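Local coordinates for homocitrate synthase (Sulfolobus acidocaldarius, PDB 6KTQ), which catalyses the aldol-type condensation of 2-oxoglutarate with acetyl-CoA to homocitrate, the first step of lysine biosynthesis through the alpha-aminoadipate pathway, at residues A[70-75]-A[103-108]; A[88-93]-A[119-124]. One frame throughout, in Å; residues are numbered along the deposited sequence.

Contact 1. Residues A[70-75]-A[103-108]; sequences MIEAGH and VAHSRA. With COA (coenzyme A), chain E.
Val103 and His105 pair strand 101-106 with the parallel strand 70-74 in the TIM barrel, whose C-terminal strand ends hold the active site, and His75 packs on His105 just beyond the strand. Val103 bonds to strand 70-74 through both N and O: its N donates to Ile71 O (2.9 Å, nearly straight at 176°), and its O accepts from Ala73 N. Its CG1 lies 4.0 Å from Glu72 CG, on the face where the Glu72 carboxylate bridges Arg41 and Arg165, both of the 2-oxoglutarate pocket. Two residues on, His105 N bonds to Gly74 O at 3.0 Å. The His105 ring then passes obliquely by Glu72, the ring and carboxylate planes 32° apart, and His105 NE2 hydrogen-bonds to 2-oxoglutarate. His75 crosses His105 at about a right angle, CB against CB at 3.7 Å. With CG anti to the backbone N (chi1 -179°), its ring runs alongside the His105 backbone, and its NE2 is held by Asp112. Arg107 lays its guanidinium face against coenzyme A atom CDP. Between the histidines one water meets His75 ND1 at 2.9 Å, His105 ND1 at 2.8 Å and coenzyme A N4P, from which it accepts.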
loop_
_atom_site.group_PDB
_atom_site.type_symbol
_atom_site.label_atom_id
_atom_site.label_comp_id
_atom_site.label_asym_id
_atom_site.label_seq_id
_atom_site.Cartn_x
_atom_site.Cartn_y
_atom_site.Cartn_z
ATOM N N MET A 70 -23.939 -4.551 6.367
ATOM C CA MET A 70 -24.920 -5.024 5.408
ATOM C C MET A 70 -25.419 -6.419 5.761
ATOM O O MET A 70 -24.628 -7.275 6.145
ATOM C CB MET A 70 -24.315 -5.055 4.002
ATOM C CG MET A 70 -23.883 -3.717 3.425
ATOM S SD MET A 70 -23.159 -3.975 1.805
ATOM C CE MET A 70 -22.445 -2.355 1.510
ATOM N N ILE A 71 -26.732 -6.620 5.633
ATOM C CA ILE A 71 -27.332 -7.931 5.748
ATOM C C ILE A 71 -27.907 -8.361 4.406
ATOM O O ILE A 71 -28.818 -7.726 3.883
ATOM C CB ILE A 71 -28.460 -7.954 6.775
ATOM C CG1 ILE A 71 -27.928 -7.631 8.175
ATOM C CG2 ILE A 71 -29.161 -9.316 6.750
ATOM C CD1 ILE A 71 -29.026 -7.264 9.159
ATOM N N GLU A 72 -27.362 -9.437 3.850
ATOM C CA GLU A 72 -27.951 -10.123 2.703
ATOM C C GLU A 72 -29.062 -11.073 3.245
ATOM O O GLU A 72 -28.804 -12.154 3.816
ATOM C CB GLU A 72 -26.859 -10.857 1.924
ATOM C CG GLU A 72 -27.061 -10.868 0.432
ATOM C CD GLU A 72 -25.827 -11.305 -0.318
ATOM O OE1 GLU A 72 -25.543 -12.527 -0.363
ATOM O OE2 GLU A 72 -25.146 -10.437 -0.879
ATOM N N ALA A 73 -30.296 -10.637 3.083
ATOM C CA ALA A 73 -31.449 -11.248 3.742
ATOM C C ALA A 73 -32.052 -12.438 2.981
ATOM O O ALA A 73 -32.917 -13.161 3.517
ATOM C CB ALA A 73 -32.517 -10.181 3.953
ATOM N N GLY A 74 -31.629 -12.614 1.730
ATOM C CA GLY A 74 -32.037 -13.745 0.922
ATOM C C GLY A 74 -32.284 -13.385 -0.517
ATOM O O GLY A 74 -32.152 -12.219 -0.928
ATOM N N HIS A 75 -32.650 -14.411 -1.278
ATOM C CA HIS A 75 -32.991 -14.330 -2.689
ATOM C C HIS A 75 -34.508 -14.553 -2.800
ATOM O O HIS A 75 -34.977 -15.705 -2.739
ATOM C CB HIS A 75 -32.261 -15.433 -3.411
ATOM C CG HIS A 75 -32.493 -15.455 -4.878
ATOM N ND1 HIS A 75 -31.869 -16.362 -5.705
ATOM C CD2 HIS A 75 -33.296 -14.702 -5.670
ATOM C CE1 HIS A 75 -32.273 -16.159 -6.948
ATOM N NE2 HIS A 75 -33.143 -15.164 -6.951
ATOM N N VAL A 103 -29.776 -6.173 1.667
ATOM C CA VAL A 103 -29.472 -6.600 0.322
ATOM C C VAL A 103 -30.322 -7.817 -0.068
ATOM O O VAL A 103 -30.435 -8.774 0.701
ATOM C CB VAL A 103 -27.992 -6.968 0.184
ATOM C CG1 VAL A 103 -27.657 -7.272 -1.271
ATOM C CG2 VAL A 103 -27.104 -5.864 0.781
ATOM N N ALA A 104 -30.914 -7.751 -1.254
ATOM C CA ALA A 104 -31.651 -8.861 -1.845
ATOM C C ALA A 104 -30.879 -9.390 -3.042
ATOM O O ALA A 104 -30.363 -8.629 -3.884
ATOM C CB ALA A 104 -33.039 -8.417 -2.275
ATOM N N HIS A 105 -30.832 -10.709 -3.132
ATOM C CA HIS A 105 -30.122 -11.380 -4.185
ATOM C C HIS A 105 -31.037 -11.499 -5.400
ATOM O O HIS A 105 -32.278 -11.515 -5.262
ATOM C CB HIS A 105 -29.713 -12.761 -3.666
ATOM C CG HIS A 105 -28.304 -13.151 -3.988
ATOM N ND1 HIS A 105 -27.959 -14.429 -4.361
ATOM C CD2 HIS A 105 -27.156 -12.442 -3.970
ATOM C CE1 HIS A 105 -26.660 -14.489 -4.576
ATOM N NE2 HIS A 105 -26.148 -13.293 -4.350
ATOM N N SER A 106 -30.437 -11.626 -6.584
ATOM C CA SER A 106 -31.187 -11.701 -7.832
ATOM C C SER A 106 -30.394 -12.356 -8.963
ATOM O O SER A 106 -29.206 -12.085 -9.136
ATOM C CB SER A 106 -31.565 -10.282 -8.253
ATOM O OG SER A 106 -32.437 -10.255 -9.362
ATOM N N ARG A 107 -31.045 -13.223 -9.745
ATOM C CA ARG A 107 -30.464 -13.658 -11.003
ATOM C C ARG A 107 -30.531 -12.486 -11.956
ATOM O O ARG A 107 -31.174 -11.469 -11.672
ATOM C CB ARG A 107 -31.216 -14.861 -11.594
ATOM C CG ARG A 107 -30.931 -16.143 -10.838
ATOM C CD ARG A 107 -31.701 -17.297 -11.438
ATOM N NE ARG A 107 -33.122 -17.029 -11.321
ATOM C CZ ARG A 107 -34.065 -17.748 -11.911
ATOM N NH1 ARG A 107 -33.750 -18.805 -12.668
ATOM N NH2 ARG A 107 -35.329 -17.408 -11.721
ATOM N N ALA A 108 -29.860 -12.618 -13.080
ATOM C CA ALA A 108 -30.001 -11.649 -14.145
ATOM C C ALA A 108 -31.254 -12.022 -14.927
ATOM O O ALA A 108 -31.175 -12.472 -16.047
ATOM C CB ALA A 108 -28.777 -11.655 -15.036
HETATM N N1A COA E . -28.931 -15.296 -14.281
HETATM C C2A COA E . -29.886 -15.815 -15.101
HETATM N N3A COA E . -30.179 -17.148 -15.165
HETATM C C4A COA E . -29.501 -18.043 -14.421
HETATM C C5A COA E . -28.462 -17.559 -13.509
HETATM C C6A COA E . -28.198 -16.106 -13.486
HETATM N N6A COA E . -27.243 -15.627 -12.666
HETATM N N7A COA E . -27.966 -18.643 -12.882
HETATM C C8A COA E . -28.625 -19.739 -13.360
HETATM N N9A COA E . -29.525 -19.368 -14.278
HETATM C C1B COA E . -30.511 -20.226 -14.952
HETATM C C2B COA E . -29.961 -21.427 -15.672
HETATM O O2B COA E . -29.443 -21.124 -16.954
HETATM C C3B COA E . -31.221 -22.259 -15.737
HETATM O O3B COA E . -32.186 -21.766 -16.641
HETATM P P3B COA E . -33.063 -22.803 -17.490
HETATM O O7A COA E . -33.418 -21.951 -18.653
HETATM O O8A COA E . -34.191 -23.142 -16.537
HETATM O O9A COA E . -32.170 -23.958 -17.801
HETATM C C4B COA E . -31.802 -22.107 -14.356
HETATM O O4B COA E . -31.379 -20.784 -13.941
HETATM C C5B COA E . -31.222 -23.358 -13.709
HETATM O O5B COA E . -31.721 -23.679 -12.479
HETATM P P1A COA E . -33.019 -24.508 -12.021
HETATM O O1A COA E . -32.608 -24.397 -10.599
HETATM O O2A COA E . -33.215 -25.859 -12.655
HETATM O O3A COA E . -34.174 -23.473 -12.458
HETATM P P2A COA E . -35.595 -23.263 -11.796
HETATM O O4A COA E . -36.267 -24.599 -11.619
HETATM O O5A COA E . -36.256 -22.139 -12.544
HETATM O O6A COA E . -35.295 -22.642 -10.357
HETATM C CBP COA E . -34.454 -21.045 -8.752
HETATM C CCP COA E . -34.589 -21.397 -10.237
HETATM C CDP COA E . -33.672 -19.735 -8.569
HETATM C CEP COA E . -35.858 -20.864 -8.162
HETATM C CAP COA E . -33.771 -22.235 -8.072
HETATM O OAP COA E . -32.566 -22.643 -8.734
HETATM C C9P COA E . -33.441 -21.919 -6.649
HETATM O O9P COA E . -34.344 -21.804 -5.853
HETATM N N8P COA E . -32.143 -21.769 -6.374
HETATM C C7P COA E . -31.619 -21.465 -5.056
HETATM C C6P COA E . -30.866 -20.125 -5.075
HETATM C C5P COA E . -29.613 -20.258 -5.917
HETATM O O5P COA E . -29.510 -21.187 -6.731
HETATM N N4P COA E . -28.668 -19.323 -5.740
HETATM C C3P COA E . -27.470 -19.324 -6.578
HETATM C C2P COA E . -26.354 -18.415 -6.093
HETATM S S1P COA E . -25.112 -18.426 -7.421
HETATM O O HOH W 1 -29.227 -16.934 -4.528
#

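Contact 2. Residues A[88-93]-A[119-124]; sequences RIIKLK and IEADRI
Ile119 meets Ile90 where the chain leaves helix 110-118 and heads for strand 123-129, with the last turns of helix 80-94 lying alongside. This is helix-to-loop packing on the outer layer of the TIM barrel, where the helices surround the strands. The two isoleucines touch at their ends, CD1 to CD1, 4.1 Å apart. The Ile119 side chain takes the crowded position, CG1 between the backbone N and the carbonyl carbon (chi1 46°), and also packs on Tyr83 and Ile86 of helix 80-94. Its backbone is approached more closely still: Ile90 CD1 comes to 3.2 Å from Ile119 O, a methyl set close against a carbonyl oxygen.

Glu120 closes helix 110-118 in a Schellman motif, its phi positive at 70°. Ile90 CG2, anti to the backbone N of its own residue, meets Glu120 O at 3.4 Å, while the CG1 branch takes CD1 to Ile119 and Ala121. Ala121 turns its CB away from the helix, yet Ile90 CD1 still reaches that methyl at 4.2 Å; the same methyl also packs on Ala104 of strand 101-106.

Asp122, just before the strand, meets Lys93 coming from the opposite direction. The lysine chain, bent at chi2 and chi4, brings NZ to 2.8 Å from Asp122 OD2, 36° out of the carboxylate plane. Asp122 OD2 also accepts from Ile102 N, and Lys93 NZ also donates to Ser100 O. Both charged ends are therefore tied to the chain entering strand 101-106 as well as to each other, so the ion pair probably fixes the helix, that entry and the start of strand 123-129 together, beside an apolar contact made by Ile90.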
loop_
_atom_site.group_PDB
_atom_site.type_symbol
_atom_site.label_atom_id
_atom_site.label_comp_id
_atom_site.label_asym_id
_atom_site.label_seq_id
_atom_site.Cartn_x
_atom_site.Cartn_y
_atom_site.Cartn_z
ATOM N N ARG A 88 -40.327 -8.682 6.024
ATOM C CA ARG A 88 -40.370 -8.361 7.448
ATOM C C ARG A 88 -39.129 -7.630 7.931
ATOM O O ARG A 88 -39.202 -6.707 8.755
ATOM C CB ARG A 88 -40.502 -9.633 8.274
ATOM C CG ARG A 88 -41.940 -10.139 8.425
ATOM C CD ARG A 88 -42.272 -10.330 9.900
ATOM N NE ARG A 88 -42.136 -11.723 10.296
ATOM C CZ ARG A 88 -41.823 -12.150 11.518
ATOM N NH1 ARG A 88 -41.576 -11.316 12.524
ATOM N NH2 ARG A 88 -41.749 -13.450 11.736
ATOM N N ILE A 89 -37.983 -8.082 7.457
ATOM C CA ILE A 89 -36.738 -7.436 7.794
ATOM C C ILE A 89 -36.734 -6.007 7.260
ATOM O O ILE A 89 -36.352 -5.090 7.983
ATOM C CB ILE A 89 -35.533 -8.233 7.258
ATOM C CG1 ILE A 89 -35.376 -9.526 8.068
ATOM C CG2 ILE A 89 -34.266 -7.402 7.350
ATOM C CD1 ILE A 89 -34.560 -10.641 7.405
ATOM N N ILE A 90 -37.159 -5.808 6.014
ATOM C CA ILE A 90 -37.172 -4.439 5.433
ATOM C C ILE A 90 -38.120 -3.518 6.194
ATOM O O ILE A 90 -37.816 -2.347 6.445
ATOM C CB ILE A 90 -37.534 -4.475 3.947
ATOM C CG1 ILE A 90 -36.372 -5.076 3.171
ATOM C CG2 ILE A 90 -37.844 -3.075 3.434
ATOM C CD1 ILE A 90 -36.725 -5.657 1.834
ATOM N N LYS A 91 -39.254 -4.067 6.598
ATOM C CA LYS A 91 -40.181 -3.356 7.467
ATOM C C LYS A 91 -39.510 -2.947 8.787
ATOM O O LYS A 91 -39.643 -1.798 9.215
ATOM C CB LYS A 91 -41.429 -4.210 7.695
ATOM C CG LYS A 91 -42.492 -3.606 8.594
ATOM C CD LYS A 91 -43.839 -4.309 8.423
ATOM C CE LYS A 91 -44.930 -3.672 9.289
ATOM N NZ LYS A 91 -46.224 -3.532 8.555
ATOM N N LEU A 92 -38.775 -3.863 9.426
ATOM C CA LEU A 92 -38.069 -3.537 10.672
ATOM C C LEU A 92 -36.980 -2.468 10.473
ATOM O O LEU A 92 -36.712 -1.663 11.374
ATOM C CB LEU A 92 -37.478 -4.783 11.322
ATOM C CG LEU A 92 -38.495 -5.738 11.961
ATOM C CD1 LEU A 92 -37.806 -7.050 12.317
ATOM C CD2 LEU A 92 -39.153 -5.113 13.190
ATOM N N LYS A 93 -36.382 -2.459 9.287
ATOM C CA LYS A 93 -35.390 -1.459 8.908
ATOM C C LYS A 93 -36.038 -0.075 8.770
ATOM O O LYS A 93 -35.572 0.901 9.341
ATOM C CB LYS A 93 -34.730 -1.852 7.589
ATOM C CG LYS A 93 -33.885 -0.757 6.915
ATOM C CD LYS A 93 -32.763 -0.276 7.814
ATOM C CE LYS A 93 -31.912 0.796 7.164
ATOM N NZ LYS A 93 -31.220 0.303 5.948
ATOM N N ILE A 119 -40.231 -5.466 -3.130
ATOM C CA ILE A 119 -40.080 -5.571 -1.655
ATOM C C ILE A 119 -39.311 -4.417 -1.010
ATOM O O ILE A 119 -39.173 -4.395 0.197
ATOM C CB ILE A 119 -39.356 -6.863 -1.164
ATOM C CG1 ILE A 119 -38.106 -7.128 -1.992
ATOM C CG2 ILE A 119 -40.293 -8.057 -1.142
ATOM C CD1 ILE A 119 -37.191 -8.155 -1.385
ATOM N N GLU A 120 -38.754 -3.520 -1.812
ATOM C CA GLU A 120 -38.105 -2.301 -1.329
ATOM C C GLU A 120 -36.782 -2.563 -0.595
ATOM O O GLU A 120 -36.516 -1.979 0.450
ATOM C CB GLU A 120 -39.057 -1.491 -0.445
ATOM C CG GLU A 120 -40.259 -0.925 -1.184
ATOM C CD GLU A 120 -40.988 0.097 -0.332
ATOM O OE1 GLU A 120 -41.672 -0.305 0.631
ATOM O OE2 GLU A 120 -40.839 1.304 -0.599
ATOM N N ALA A 121 -35.953 -3.446 -1.141
ATOM C CA ALA A 121 -34.618 -3.645 -0.593
ATOM C C ALA A 121 -33.764 -2.396 -0.808
ATOM O O ALA A 121 -33.959 -1.659 -1.777
ATOM C CB ALA A 121 -33.955 -4.828 -1.243
ATOM N N ASP A 122 -32.800 -2.191 0.082
ATOM C CA ASP A 122 -31.835 -1.107 -0.060
ATOM C C ASP A 122 -30.926 -1.329 -1.243
ATOM O O ASP A 122 -30.520 -0.372 -1.897
ATOM C CB ASP A 122 -30.991 -0.948 1.207
ATOM C CG ASP A 122 -31.819 -0.603 2.412
ATOM O OD1 ASP A 122 -32.782 0.168 2.240
ATOM O OD2 ASP A 122 -31.509 -1.074 3.540
ATOM N N ARG A 123 -30.627 -2.590 -1.538
ATOM C CA ARG A 123 -29.690 -2.939 -2.589
ATOM C C ARG A 123 -30.091 -4.253 -3.203
ATOM O O ARG A 123 -30.566 -5.155 -2.488
ATOM C CB ARG A 123 -28.262 -3.055 -2.033
ATOM C CG ARG A 123 -27.249 -3.572 -3.051
ATOM C CD ARG A 123 -25.812 -3.557 -2.526
ATOM N NE ARG A 123 -25.393 -2.203 -2.161
ATOM C CZ ARG A 123 -24.884 -1.309 -3.001
ATOM N NH1 ARG A 123 -24.643 -1.592 -4.266
ATOM N NH2 ARG A 123 -24.571 -0.125 -2.537
ATOM N N ILE A 124 -29.888 -4.360 -4.513
ATOM C CA ILE A 124 -30.158 -5.582 -5.269
ATOM C C ILE A 124 -28.821 -6.093 -5.782
ATOM O O ILE A 124 -28.086 -5.360 -6.418
ATOM C CB ILE A 124 -31.165 -5.338 -6.433
ATOM C CG1 ILE A 124 -32.572 -5.042 -5.866
ATOM C CG2 ILE A 124 -31.209 -6.528 -7.379
ATOM C CD1 ILE A 124 -33.622 -4.656 -6.901
#

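Overall arrangement
Contacts 1 and 2 sit about 10 Å apart, centre to centre, and share the sheet through the neighbouring strands 101-106 and 123-129. They touch directly: Ala104 N lies 2.9 Å from Arg123 O, a probable hydrogen bond, and Ala104 CB lies 3.8 Å from Ala121 CB. Their segments alternate along the chain; helix 80-94, which supplies residues 88-93, is the crossover linking strands 70-74 and 101-106 in a beta-alpha-beta unit. Contact 1 reaches the catalytic end of the barrel, the His105 side chain about 3 Å from 2-oxoglutarate and about 7 Å from the zinc ion. Contact 2 stands back: the side chain of Ala121 is about 14 Å from the bound 2-oxoglutarate.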